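Local coordinates for protein L-cysteine S-thiosulfotransferase subunit SoxA (Paracoccus denitrificans, PDB 2C1D) that forms, with its partner SoxX, a heme enzyme of sulfur oxidation that joins thiosulfate to a cysteine of the carrier protein SoxY through a heterodisulfide bond, at residues M90-A95 / I141-S145. Sequence-based numbering, arbitrary orientation.
With HEC (heme c), chain I.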
ATOM      1  N   MET A  90     -13.339   4.031 -25.551  1.00 25.28           N
ATOM      2  CA  MET A  90     -13.368   3.763 -24.135  1.00 25.02           C
ATOM      3  C   MET A  90     -13.347   5.013 -23.269  1.00 24.68           C
ATOM      4  O   MET A  90     -13.096   4.920 -22.069  1.00 23.89           O
ATOM      5  CB  MET A  90     -12.221   2.830 -23.768  1.00 24.78           C
ATOM      6  CG  MET A  90     -12.286   1.476 -24.468  1.00 25.61           C
ATOM      7  SD  MET A  90     -13.801   0.617 -23.987  1.00 27.75           S
ATOM      8  CE  MET A  90     -14.168  -0.443 -25.490  1.00 31.40           C
ATOM      9  N   ALA A  91     -13.634   6.170 -23.851  1.00 25.01           N
ATOM     10  CA  ALA A  91     -13.684   7.408 -23.079  1.00 25.63           C
ATOM     11  C   ALA A  91     -14.632   7.269 -21.879  1.00 25.41           C
ATOM     12  O   ALA A  91     -15.706   6.650 -21.985  1.00 25.64           O
ATOM     13  CB  ALA A  91     -14.095   8.551 -23.920  1.00 26.16           C
ATOM     14  N   GLY A  92     -14.198   7.810 -20.744  1.00 25.08           N
ATOM     15  CA  GLY A  92     -14.984   7.833 -19.522  1.00 25.02           C
ATOM     16  C   GLY A  92     -14.891   6.550 -18.685  1.00 24.25           C
ATOM     17  O   GLY A  92     -15.145   6.577 -17.492  1.00 25.69           O
ATOM     18  N   LEU A  93     -14.557   5.423 -19.295  1.00 24.11           N
ATOM     19  CA  LEU A  93     -14.674   4.120 -18.614  1.00 23.79           C
ATOM     20  C   LEU A  93     -13.809   4.024 -17.361  1.00 24.24           C
ATOM     21  O   LEU A  93     -14.303   3.678 -16.262  1.00 23.24           O
ATOM     22  CB  LEU A  93     -14.330   2.972 -19.572  1.00 24.12           C
ATOM     23  CG  LEU A  93     -14.511   1.552 -19.041  1.00 22.98           C
ATOM     24  CD1 LEU A  93     -15.967   1.277 -18.608  1.00 23.49           C
ATOM     25  CD2 LEU A  93     -14.070   0.528 -20.059  1.00 22.56           C
ATOM     26  N   ARG A  94     -12.526   4.350 -17.517  1.00 23.65           N
ATOM     27  CA  ARG A  94     -11.592   4.317 -16.398  1.00 23.91           C
ATOM     28  C   ARG A  94     -12.070   5.147 -15.192  1.00 23.74           C
ATOM     29  O   ARG A  94     -11.882   4.729 -14.044  1.00 23.97           O
ATOM     30  CB  ARG A  94     -10.215   4.793 -16.856  1.00 24.21           C
ATOM     31  CG  ARG A  94      -9.238   5.194 -15.732  1.00 26.42           C
ATOM     32  CD  ARG A  94      -8.609   4.026 -15.110  1.00 28.39           C
ATOM     33  NE  ARG A  94      -7.708   4.407 -14.021  1.00 27.88           N
ATOM     34  CZ  ARG A  94      -8.081   4.715 -12.794  1.00 27.73           C
ATOM     35  NH1 ARG A  94      -9.368   4.748 -12.458  1.00 29.31           N
ATOM     36  NH2 ARG A  94      -7.164   4.986 -11.878  1.00 26.83           N
ATOM     37  N   ALA A  95     -12.686   6.291 -15.450  1.00 23.70           N
ATOM     38  CA  ALA A  95     -13.190   7.170 -14.350  1.00 23.26           C
ATOM     39  C   ALA A  95     -14.222   6.532 -13.424  1.00 22.92           C
ATOM     40  O   ALA A  95     -14.306   6.918 -12.252  1.00 23.07           O
ATOM     41  CB  ALA A  95     -13.740   8.429 -14.889  1.00 23.35           C
ATOM     42  N   ILE A 141      -6.232   2.489 -21.983  1.00 23.14           N
ATOM     43  CA  ILE A 141      -7.636   2.755 -21.650  1.00 23.25           C
ATOM     44  C   ILE A 141      -7.739   3.853 -20.610  1.00 22.74           C
ATOM     45  O   ILE A 141      -8.598   4.746 -20.701  1.00 22.65           O
ATOM     46  CB  ILE A 141      -8.364   1.440 -21.207  1.00 23.97           C
ATOM     47  CG1 ILE A 141      -8.509   0.518 -22.416  1.00 24.06           C
ATOM     48  CG2 ILE A 141      -9.719   1.766 -20.566  1.00 24.11           C
ATOM     49  CD1 ILE A 141      -8.811  -0.935 -22.067  1.00 24.30           C
ATOM     50  N   SER A 142      -6.856   3.814 -19.622  1.00 23.88           N
ATOM     51  CA  SER A 142      -6.909   4.781 -18.515  1.00 24.20           C
ATOM     52  C   SER A 142      -6.719   6.189 -19.047  1.00 24.14           C
ATOM     53  O   SER A 142      -7.399   7.127 -18.614  1.00 23.20           O
ATOM     54  CB  SER A 142      -5.881   4.463 -17.420  1.00 24.48           C
ATOM     55  OG  SER A 142      -5.950   5.431 -16.367  1.00 24.24           O
ATOM     56  N   LEU A 143      -5.859   6.336 -20.049  1.00 24.53           N
ATOM     57  CA  LEU A 143      -5.636   7.648 -20.671  1.00 25.06           C
ATOM     58  C   LEU A 143      -6.890   8.270 -21.300  1.00 25.14           C
ATOM     59  O   LEU A 143      -6.980   9.476 -21.444  1.00 25.07           O
ATOM     60  CB  LEU A 143      -4.554   7.550 -21.755  1.00 26.47           C
ATOM     61  CG  LEU A 143      -3.978   8.886 -22.289  1.00 31.22           C
ATOM     62  CD1 LEU A 143      -3.492   9.844 -21.228  1.00 32.50           C
ATOM     63  CD2 LEU A 143      -2.832   8.656 -23.254  1.00 35.58           C
ATOM     64  N   GLN A 144      -7.851   7.438 -21.686  1.00 24.69           N
ATOM     65  CA  GLN A 144      -9.078   7.902 -22.328  1.00 23.91           C
ATOM     66  C   GLN A 144     -10.047   8.565 -21.328  1.00 23.84           C
ATOM     67  O   GLN A 144     -11.073   9.113 -21.720  1.00 23.19           O
ATOM     68  CB  GLN A 144      -9.741   6.749 -23.084  1.00 23.66           C
ATOM     69  CG  GLN A 144      -8.776   5.902 -23.988  1.00 22.63           C
ATOM     70  CD  GLN A 144      -7.890   6.728 -24.909  1.00 24.43           C
ATOM     71  OE1 GLN A 144      -6.668   6.504 -25.001  1.00 28.64           O
ATOM     72  NE2 GLN A 144      -8.486   7.651 -25.599  1.00 20.75           N
ATOM     73  N   SER A 145      -9.702   8.548 -20.049  1.00 23.68           N
ATOM     74  CA  SER A 145     -10.452   9.274 -19.040  1.00 23.91           C
ATOM     75  C   SER A 145      -9.600  10.317 -18.308  1.00 24.26           C
ATOM     76  O   SER A 145     -10.023  10.897 -17.309  1.00 23.52           O
ATOM     77  CB  SER A 145     -11.019   8.287 -18.021  1.00 24.79           C
ATOM     78  OG  SER A 145     -12.023   7.481 -18.583  1.00 22.56           O
TER
HETATM   79 FE   HEC I1291     -14.093  -5.358 -26.570  1.00 26.59          FE
HETATM   80  CHA HEC I1291     -16.650  -4.534 -24.323  1.00 26.00           C
HETATM   81  CHB HEC I1291     -11.882  -3.773 -24.625  1.00 26.08           C
HETATM   82  CHC HEC I1291     -11.649  -6.481 -28.622  1.00 27.07           C
HETATM   83  CHD HEC I1291     -16.478  -6.277 -28.868  1.00 26.23           C
HETATM   84  NA  HEC I1291     -14.261  -4.332 -24.823  1.00 25.26           N
HETATM   85  C1A HEC I1291     -15.380  -4.091 -24.062  1.00 25.93           C
HETATM   86  C2A HEC I1291     -14.986  -3.336 -22.910  1.00 24.97           C
HETATM   87  C3A HEC I1291     -13.666  -3.130 -22.997  1.00 25.94           C
HETATM   88  C4A HEC I1291     -13.175  -3.777 -24.190  1.00 24.61           C
HETATM   89  CMA HEC I1291     -12.778  -2.381 -21.997  1.00 26.61           C
HETATM   90  CAA HEC I1291     -15.953  -2.868 -21.805  1.00 25.93           C
HETATM   91  CBA HEC I1291     -16.789  -1.743 -22.383  1.00 25.44           C
HETATM   92  CGA HEC I1291     -17.942  -1.307 -21.493  1.00 26.56           C
HETATM   93  O1A HEC I1291     -18.435  -2.086 -20.645  1.00 24.75           O
HETATM   94  O2A HEC I1291     -18.355  -0.132 -21.691  1.00 22.40           O
HETATM   95  NB  HEC I1291     -12.107  -5.131 -26.632  1.00 27.19           N
HETATM   96  C1B HEC I1291     -11.361  -4.509 -25.657  1.00 26.44           C
HETATM   97  C2B HEC I1291      -9.960  -4.806 -25.923  1.00 26.18           C
HETATM   98  C3B HEC I1291      -9.892  -5.548 -27.035  1.00 25.26           C
HETATM   99  C4B HEC I1291     -11.253  -5.767 -27.506  1.00 26.65           C
HETATM  100  CMB HEC I1291      -8.778  -4.262 -25.095  1.00 27.79           C
HETATM  101  CAB HEC I1291      -8.594  -6.105 -27.705  1.00 27.21           C
HETATM  102  CBB HEC I1291      -7.837  -6.830 -26.823  1.00 27.52           C
HETATM  103  NC  HEC I1291     -14.092  -6.208 -28.441  1.00 27.21           N
HETATM  104  C1C HEC I1291     -12.955  -6.676 -29.060  1.00 28.51           C
HETATM  105  C2C HEC I1291     -13.364  -7.278 -30.315  1.00 27.94           C
HETATM  106  C3C HEC I1291     -14.717  -7.337 -30.337  1.00 29.74           C
HETATM  107  C4C HEC I1291     -15.185  -6.578 -29.189  1.00 27.16           C
HETATM  108  CMC HEC I1291     -12.393  -8.065 -31.225  1.00 26.44           C
HETATM  109  CAC HEC I1291     -15.645  -7.935 -31.449  1.00 31.78           C
HETATM  110  CBC HEC I1291     -15.449  -9.208 -31.860  1.00 32.42           C
HETATM  111  ND  HEC I1291     -16.231  -5.387 -26.574  1.00 24.45           N
HETATM  112  C1D HEC I1291     -16.973  -5.879 -27.645  1.00 26.16           C
HETATM  113  C2D HEC I1291     -18.371  -5.935 -27.265  1.00 25.34           C
HETATM  114  C3D HEC I1291     -18.429  -5.416 -25.839  1.00 25.40           C
HETATM  115  C4D HEC I1291     -17.054  -5.089 -25.498  1.00 27.19           C
HETATM  116  CMD HEC I1291     -19.578  -6.416 -28.093  1.00 27.12           C
HETATM  117  CAD HEC I1291     -19.671  -5.265 -24.946  1.00 23.59           C
HETATM  118  CBD HEC I1291     -20.279  -3.915 -25.178  1.00 23.56           C
HETATM  119  CGD HEC I1291     -21.431  -3.653 -24.211  1.00 23.81           C
HETATM  120  O1D HEC I1291     -22.365  -2.883 -24.584  1.00 25.33           O
HETATM  121  O2D HEC I1291     -21.390  -4.195 -23.084  1.00 25.06           O
HETATM  122  O   HOH W   1     -11.262   5.232 -20.038  1.00 22.07           O
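Arg94 lies along Ser142 where, in this cytochrome c domain, the loop that follows the heme-linked helix 80-84 in the chain packs on the C-terminal end of helix 132-143. Its CB sits 3.7 Å from Ser142 CA and equally close to Ser145 OG. The chain runs alongside Ser142 because chi1 (163°) sets CG opposite the backbone N: CG passes Ser142 OG, CD lies 3.6 Å from Ser142 CB, and NE comes to 3.1 Å from Ser142 OG, obliquely to the guanidinium plane. At the tip, NH2 bonds to the carbonyl oxygen of Phe205, while Ser142 OG bonds to that of Gly259. Replacing the arginine by an alanine here would probably uncover Ser142 where CG and CD now lie and cost the Phe205 carbonyl its NH2 donor. Ser145 OG points into the turn and accepts a weak bond from Ala95 N (3.4 Å). One water joins both segments, donating to Met90 O and Ile141 O and accepting from Arg94 N; its fourth contact is a bond with Ser145 OG in which the hydroxyl donates. Gln144 O receives a CH···O contact from Ala91 CA at 3.4 Å. On the heme side, Met90 CB rests against Ile141 CG2, but the thioether swings toward the porphyrin, with CE 3.7 Å from heme C3A; Leu93 CD2 meets the heme methyl CMA at 3.7 Å.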